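Local structure of histidinol dehydrogenase (Elizabethkingia anophelis NUHP1, 6AN0) at residues Trp120-Ile126 with Phe390-Phe396; His101-Lys105 with Gly384-Asp388. The protein probably catalyses the last step of L-histidine biosynthesis, the zinc-dependent, two-stage oxidation of L-histidinol to L-histidine at the expense of two NAD(+). One frame throughout, in Å; residues are numbered along the deposited sequence.

Interaction 1: Trp120-Ile126 with Phe390-Phe396. With HIS (histidine), chain U.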
loop_
_atom_site.group_PDB
_atom_site.type_symbol
_atom_site.label_atom_id
_atom_site.label_comp_id
_atom_site.label_asym_id
_atom_site.label_seq_id
_atom_site.Cartn_x
_atom_site.Cartn_y
_atom_site.Cartn_z
ATOM N N TRP A 120 -15.465 -1.556 -13.963
ATOM C CA TRP A 120 -15.641 -0.705 -12.792
ATOM C C TRP A 120 -14.874 -1.313 -11.634
ATOM O O TRP A 120 -14.287 -2.392 -11.754
ATOM C CB TRP A 120 -17.128 -0.510 -12.443
ATOM C CG TRP A 120 -17.861 -1.742 -11.934
ATOM C CD1 TRP A 120 -18.081 -2.089 -10.631
ATOM C CD2 TRP A 120 -18.495 -2.753 -12.731
ATOM N NE1 TRP A 120 -18.803 -3.261 -10.565
ATOM C CE2 TRP A 120 -19.076 -3.686 -11.839
ATOM C CE3 TRP A 120 -18.634 -2.959 -14.107
ATOM C CZ2 TRP A 120 -19.763 -4.817 -12.283
ATOM C CZ3 TRP A 120 -19.327 -4.087 -14.548
ATOM C CH2 TRP A 120 -19.885 -4.995 -13.635
ATOM N N ARG A 121 -14.830 -0.575 -10.528
ATOM C CA ARG A 121 -14.237 -1.076 -9.295
ATOM C C ARG A 121 -15.253 -0.997 -8.174
ATOM O O ARG A 121 -16.141 -0.130 -8.176
ATOM C CB ARG A 121 -12.987 -0.276 -8.856
ATOM C CG ARG A 121 -11.893 -0.135 -9.863
ATOM C CD ARG A 121 -10.585 0.297 -9.147
ATOM N NE ARG A 121 -10.601 1.691 -8.690
ATOM C CZ ARG A 121 -9.552 2.294 -8.134
ATOM N NH1 ARG A 121 -8.426 1.611 -7.937
ATOM N NH2 ARG A 121 -9.622 3.558 -7.754
ATOM N N GLU A 122 -15.075 -1.882 -7.186
ATOM C CA GLU A 122 -15.837 -1.853 -5.948
ATOM C C GLU A 122 -14.904 -2.133 -4.781
ATOM O O GLU A 122 -13.993 -2.963 -4.884
ATOM C CB GLU A 122 -16.968 -2.883 -5.926
ATOM C CG GLU A 122 -17.938 -2.768 -7.085
ATOM C CD GLU A 122 -19.171 -3.628 -6.883
ATOM O OE1 GLU A 122 -19.461 -4.001 -5.729
ATOM O OE2 GLU A 122 -19.852 -3.926 -7.882
ATOM N N ALA A 123 -15.176 -1.471 -3.660
ATOM C CA ALA A 123 -14.421 -1.699 -2.436
ATOM C C ALA A 123 -14.994 -2.878 -1.667
ATOM O O ALA A 123 -16.204 -3.118 -1.663
ATOM C CB ALA A 123 -14.449 -0.454 -1.545
ATOM N N ARG A 124 -14.102 -3.619 -1.004
ATOM C CA ARG A 124 -14.483 -4.675 -0.087
ATOM C C ARG A 124 -13.546 -4.541 1.103
ATOM O O ARG A 124 -12.357 -4.234 0.918
ATOM C CB ARG A 124 -14.359 -6.088 -0.694
ATOM C CG ARG A 124 -15.321 -6.385 -1.860
ATOM C CD ARG A 124 -16.771 -6.422 -1.396
ATOM N NE ARG A 124 -17.650 -6.821 -2.498
ATOM C CZ ARG A 124 -18.220 -5.987 -3.353
ATOM N NH1 ARG A 124 -18.026 -4.682 -3.237
ATOM N NH2 ARG A 124 -18.987 -6.469 -4.332
ATOM N N PRO A 125 -14.035 -4.773 2.322
ATOM C CA PRO A 125 -13.161 -4.638 3.492
ATOM C C PRO A 125 -12.098 -5.721 3.539
ATOM O O PRO A 125 -12.314 -6.870 3.130
ATOM C CB PRO A 125 -14.127 -4.786 4.674
ATOM C CG PRO A 125 -15.218 -5.706 4.123
ATOM C CD PRO A 125 -15.397 -5.211 2.701
ATOM N N ILE A 126 -10.942 -5.355 4.087
ATOM C CA ILE A 126 -10.006 -6.367 4.569
ATOM C C ILE A 126 -10.620 -6.998 5.812
ATOM O O ILE A 126 -10.971 -6.298 6.768
ATOM C CB ILE A 126 -8.633 -5.752 4.871
ATOM C CG1 ILE A 126 -8.015 -5.173 3.590
ATOM C CG2 ILE A 126 -7.696 -6.796 5.518
ATOM C CD1 ILE A 126 -6.762 -4.314 3.867
ATOM N N PHE A 390 -7.997 0.177 4.527
ATOM C CA PHE A 390 -8.728 -0.918 5.148
ATOM C C PHE A 390 -9.534 -1.734 4.149
ATOM O O PHE A 390 -10.299 -2.620 4.555
ATOM C CB PHE A 390 -9.643 -0.362 6.246
ATOM C CG PHE A 390 -8.886 0.238 7.407
ATOM C CD1 PHE A 390 -8.510 -0.558 8.491
ATOM C CD2 PHE A 390 -8.521 1.578 7.395
ATOM C CE1 PHE A 390 -7.809 -0.018 9.559
ATOM C CE2 PHE A 390 -7.815 2.130 8.454
ATOM C CZ PHE A 390 -7.457 1.321 9.542
ATOM N N ILE A 391 -9.380 -1.463 2.851
ATOM C CA ILE A 391 -10.190 -2.087 1.816
ATOM C C ILE A 391 -9.288 -2.632 0.720
ATOM O O ILE A 391 -8.113 -2.279 0.611
ATOM C CB ILE A 391 -11.202 -1.089 1.211
ATOM C CG1 ILE A 391 -10.452 0.107 0.609
ATOM C CG2 ILE A 391 -12.169 -0.623 2.277
ATOM C CD1 ILE A 391 -11.334 1.040 -0.239
ATOM N N LYS A 392 -9.872 -3.501 -0.104
ATOM C CA LYS A 392 -9.339 -3.868 -1.405
ATOM C C LYS A 392 -10.283 -3.302 -2.455
ATOM O O LYS A 392 -11.503 -3.341 -2.277
ATOM C CB LYS A 392 -9.238 -5.393 -1.571
ATOM C CG LYS A 392 -8.521 -6.166 -0.438
ATOM C CD LYS A 392 -9.485 -6.740 0.606
ATOM C CE LYS A 392 -10.328 -7.890 0.046
ATOM N NZ LYS A 392 -11.199 -8.542 1.078
ATOM N N LYS A 393 -9.724 -2.776 -3.546
ATOM C CA LYS A 393 -10.526 -2.280 -4.661
ATOM C C LYS A 393 -10.488 -3.339 -5.754
ATOM O O LYS A 393 -9.462 -3.519 -6.419
ATOM C CB LYS A 393 -10.015 -0.929 -5.163
ATOM C CG LYS A 393 -10.025 0.155 -4.067
ATOM C CD LYS A 393 -9.835 1.565 -4.645
ATOM C CE LYS A 393 -9.832 2.617 -3.535
ATOM N NZ LYS A 393 -9.667 4.006 -4.067
ATOM N N ILE A 394 -11.599 -4.055 -5.911
ATOM C CA ILE A 394 -11.706 -5.163 -6.856
ATOM C C ILE A 394 -12.166 -4.606 -8.200
ATOM O O ILE A 394 -13.125 -3.831 -8.256
ATOM C CB ILE A 394 -12.688 -6.224 -6.332
ATOM C CG1 ILE A 394 -12.213 -6.760 -4.965
ATOM C CG2 ILE A 394 -12.859 -7.354 -7.356
ATOM C CD1 ILE A 394 -13.165 -7.787 -4.359
ATOM N N THR A 395 -11.510 -5.009 -9.292
ATOM C CA THR A 395 -11.972 -4.588 -10.605
ATOM C C THR A 395 -12.919 -5.633 -11.189
ATOM O O THR A 395 -12.752 -6.842 -10.967
ATOM C CB THR A 395 -10.806 -4.329 -11.561
ATOM O OG1 THR A 395 -9.967 -5.481 -11.604
ATOM C CG2 THR A 395 -9.988 -3.132 -11.068
ATOM N N PHE A 396 -13.939 -5.137 -11.888
ATOM C CA PHE A 396 -14.988 -5.942 -12.498
ATOM C C PHE A 396 -15.062 -5.604 -13.973
ATOM O O PHE A 396 -14.949 -4.431 -14.350
ATOM C CB PHE A 396 -16.368 -5.662 -11.865
ATOM C CG PHE A 396 -16.518 -6.179 -10.457
ATOM C CD1 PHE A 396 -17.144 -7.393 -10.221
ATOM C CD2 PHE A 396 -16.058 -5.446 -9.377
ATOM C CE1 PHE A 396 -17.289 -7.878 -8.932
ATOM C CE2 PHE A 396 -16.197 -5.931 -8.077
ATOM C CZ PHE A 396 -16.818 -7.149 -7.865
HETATM N N HIS U . -18.065 2.215 -5.455
HETATM C CA HIS U . -17.403 1.087 -4.829
HETATM C C HIS U . -18.390 0.123 -4.175
HETATM O O HIS U . -18.077 -0.500 -3.154
HETATM C CB HIS U . -16.390 1.581 -3.803
HETATM C CG HIS U . -15.005 1.729 -4.351
HETATM N ND1 HIS U . -14.681 1.394 -5.647
HETATM C CD2 HIS U . -13.862 2.170 -3.779
HETATM C CE1 HIS U . -13.399 1.629 -5.851
HETATM N NE2 HIS U . -12.881 2.105 -4.736
HETATM O OXT HIS U . -19.509 -0.067 -4.658
HETATM O O HOH W 1 -7.951 -1.558 -7.969
#
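Trp120 and Phe396 form one of six successive antiparallel bridges, a hydrogen-bonded pair whose backbones exchange bonds both ways, Phe396 N to Trp120 O at 2.8 Å. The pairs Glu122–Ile394 and Arg124–Lys392 repeat that reciprocal bonding; beyond them Ile126 N donates to Phe390 O, with 173° at the hydrogen. Aromatic packing lies on the face that bears Trp120, Glu122, Arg124 and Phe396. With CG between backbone N and carbonyl carbon (chi1 68°), the indole lies over the ladder, and Phe396 CB makes a CH-pi contact 3.6 Å from its six-membered ring centroid. The ring planes are nearly parallel but barely overlap. These strands, 117-132 and 391-399, belong to a mixed sheet and project toward the second subunit, where Thr395 and Phe396 pair in parallel with one of its strands. Among the polar groups, Trp120 NE1 donates a hydrogen bond to the anti lone pair of Glu122 OE2 at 3.0 Å, while Arg124 NH1 and NH2 both hold OE1 from one face of the carboxylate, fixing its rotation. Arg124 NE turns to Ile346 O of the second subunit. Lys392, bent at chi2 and chi3, donates from NZ to Pro125 O at 2.9 Å and to Thr347 O of the second subunit. Along the outer edge of 120-125 a bound histidine accepts from Ala123 N through its O at 3.1 Å; on the face of Arg121, Ala123 and Lys393, Lys393 CD lies over the Arg121 guanidinium, and Lys393 NZ forms salt bridges with Glu106 and with Asp388 of the second subunit.

Interaction 2: His101-Lys105 with Gly384-Asp388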
loop_
_atom_site.group_PDB
_atom_site.type_symbol
_atom_site.label_atom_id
_atom_site.label_comp_id
_atom_site.label_asym_id
_atom_site.label_seq_id
_atom_site.Cartn_x
_atom_site.Cartn_y
_atom_site.Cartn_z
ATOM N N HIS A 101 -13.649 10.479 7.502
ATOM C CA HIS A 101 -13.309 9.221 6.834
ATOM C C HIS A 101 -14.494 8.635 6.087
ATOM O O HIS A 101 -14.305 7.957 5.067
ATOM C CB HIS A 101 -12.748 8.212 7.836
ATOM C CG HIS A 101 -11.369 8.563 8.283
ATOM N ND1 HIS A 101 -11.125 9.523 9.242
ATOM C CD2 HIS A 101 -10.159 8.151 7.839
ATOM C CE1 HIS A 101 -9.817 9.662 9.395
ATOM N NE2 HIS A 101 -9.209 8.845 8.552
ATOM N N ALA A 102 -15.717 8.889 6.557
ATOM C CA ALA A 102 -16.872 8.415 5.807
ATOM C C ALA A 102 -16.955 9.081 4.442
ATOM O O ALA A 102 -17.453 8.470 3.490
ATOM C CB ALA A 102 -18.159 8.661 6.599
ATOM N N SER A 103 -16.462 10.323 4.322
ATOM C CA SER A 103 -16.533 11.056 3.056
ATOM C C SER A 103 -15.618 10.452 1.998
ATOM O O SER A 103 -15.763 10.763 0.814
ATOM C CB SER A 103 -16.176 12.535 3.267
ATOM O OG SER A 103 -14.766 12.711 3.464
ATOM N N GLN A 104 -14.683 9.592 2.400
ATOM C CA GLN A 104 -13.723 9.003 1.474
ATOM C C GLN A 104 -14.294 7.819 0.701
ATOM O O GLN A 104 -13.625 7.316 -0.212
ATOM C CB GLN A 104 -12.453 8.587 2.245
ATOM C CG GLN A 104 -11.776 9.782 2.954
ATOM C CD GLN A 104 -10.651 9.361 3.897
ATOM O OE1 GLN A 104 -10.416 8.168 4.103
ATOM N NE2 GLN A 104 -9.953 10.341 4.471
ATOM N N LYS A 105 -15.509 7.380 1.028
ATOM C CA LYS A 105 -16.135 6.290 0.288
ATOM C C LYS A 105 -16.430 6.750 -1.133
ATOM O O LYS A 105 -16.911 7.861 -1.348
ATOM C CB LYS A 105 -17.438 5.851 0.969
ATOM C CG LYS A 105 -17.253 5.319 2.389
ATOM C CD LYS A 105 -18.553 4.769 2.987
ATOM C CE LYS A 105 -18.274 4.131 4.340
ATOM N NZ LYS A 105 -19.432 3.400 4.927
ATOM N N GLY A 384 -0.797 8.830 4.545
ATOM C CA GLY A 384 -1.309 8.528 5.867
ATOM C C GLY A 384 -2.420 7.497 5.801
ATOM O O GLY A 384 -3.022 7.256 4.748
ATOM N N VAL A 385 -2.674 6.845 6.936
ATOM C CA VAL A 385 -3.795 5.906 6.994
ATOM C C VAL A 385 -5.091 6.622 6.618
ATOM O O VAL A 385 -5.320 7.777 6.998
ATOM C CB VAL A 385 -3.883 5.270 8.392
ATOM C CG1 VAL A 385 -5.193 4.494 8.562
ATOM C CG2 VAL A 385 -2.690 4.321 8.605
ATOM N N SER A 386 -5.948 5.939 5.858
ATOM C CA SER A 386 -7.263 6.480 5.493
ATOM C C SER A 386 -8.223 5.315 5.296
ATOM O O SER A 386 -7.881 4.156 5.544
ATOM C CB SER A 386 -7.175 7.354 4.233
ATOM O OG SER A 386 -6.969 6.547 3.071
ATOM N N LEU A 387 -9.444 5.619 4.849
ATOM C CA LEU A 387 -10.370 4.538 4.536
ATOM C C LEU A 387 -9.754 3.559 3.534
ATOM O O LEU A 387 -9.965 2.342 3.637
ATOM C CB LEU A 387 -11.679 5.116 3.989
ATOM C CG LEU A 387 -12.791 4.090 3.847
ATOM C CD1 LEU A 387 -13.244 3.625 5.207
ATOM C CD2 LEU A 387 -13.929 4.751 3.087
ATOM N N ASP A 388 -8.977 4.082 2.566
ATOM C CA ASP A 388 -8.300 3.258 1.561
ATOM C C ASP A 388 -7.427 2.169 2.178
ATOM O O ASP A 388 -7.163 1.145 1.533
ATOM C CB ASP A 388 -7.380 4.106 0.678
ATOM C CG ASP A 388 -8.082 5.273 0.006
ATOM O OD1 ASP A 388 -9.225 5.608 0.370
ATOM O OD2 ASP A 388 -7.452 5.870 -0.890
HETATM O O HOH W 2 -7.711 10.239 6.425
HETATM O O HOH W 3 -11.967 5.141 -0.101
#
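The turn at the C-terminal end of helix 84-102 meets the loop leading into strand 391-399 here, and a side-chain amide joins the two. Gln104 belongs to a type I beta turn from Ala102 to Lys105. Its chain, extended beyond CG (chi2 171°), delivers OE1 to Leu387 N at 2.8 Å, with 165° at the hydrogen and the donor nearly in line with the amide C=O. The same oxygen lies against Ser386 CB and Leu387 CB, so the amide is pressed against the loop at the start of its 3-10 segment. Gln104 NE2 donates to a water 3.0 Å away, which in turn makes a weak bond to Val385 O. A second water lies 2.7 Å from Gln104 O and 2.8 Å from Asp388 OD1, and need not donate to both at once. Apolar packing centres on Leu387, whose CG is anti to the backbone N (chi1 -170°): CD2 meets Lys105 CG at a tight 3.4 Å, and CB lies beside Gln104 CB. The His101 imidazole presents its edge to the loop, with Leu387 N and Ser386 CA near the ring plane; its ND1 bonds to Ile97 O one helical turn earlier. The whole is a type I turn at a helix C-terminus, joined through its glutamine amide to the loop that leads into strand 391-399.

Both contacts are largely buried, yet they lie in different parts of the fold: interaction 2 is about 12 Å from the centre of the chain, interaction 1 about 21 Å (centre to centre), on the strands that engage the second subunit. Residues 384-388 run almost directly into 390-396, and the two sites touch where Phe390 CE2 packs on Val385 CG1 at 3.5 Å. Regular main-chain pairing dominates interaction 1, supplemented by aromatic packing, charged groups and a bound histidine; interaction 2, with far less surface, relies on one amide-to-backbone bond, waters and a leucine. Across the dimer the Lys393–Asp388 salt bridge joins interaction 1 of one subunit to interaction 2 of the other.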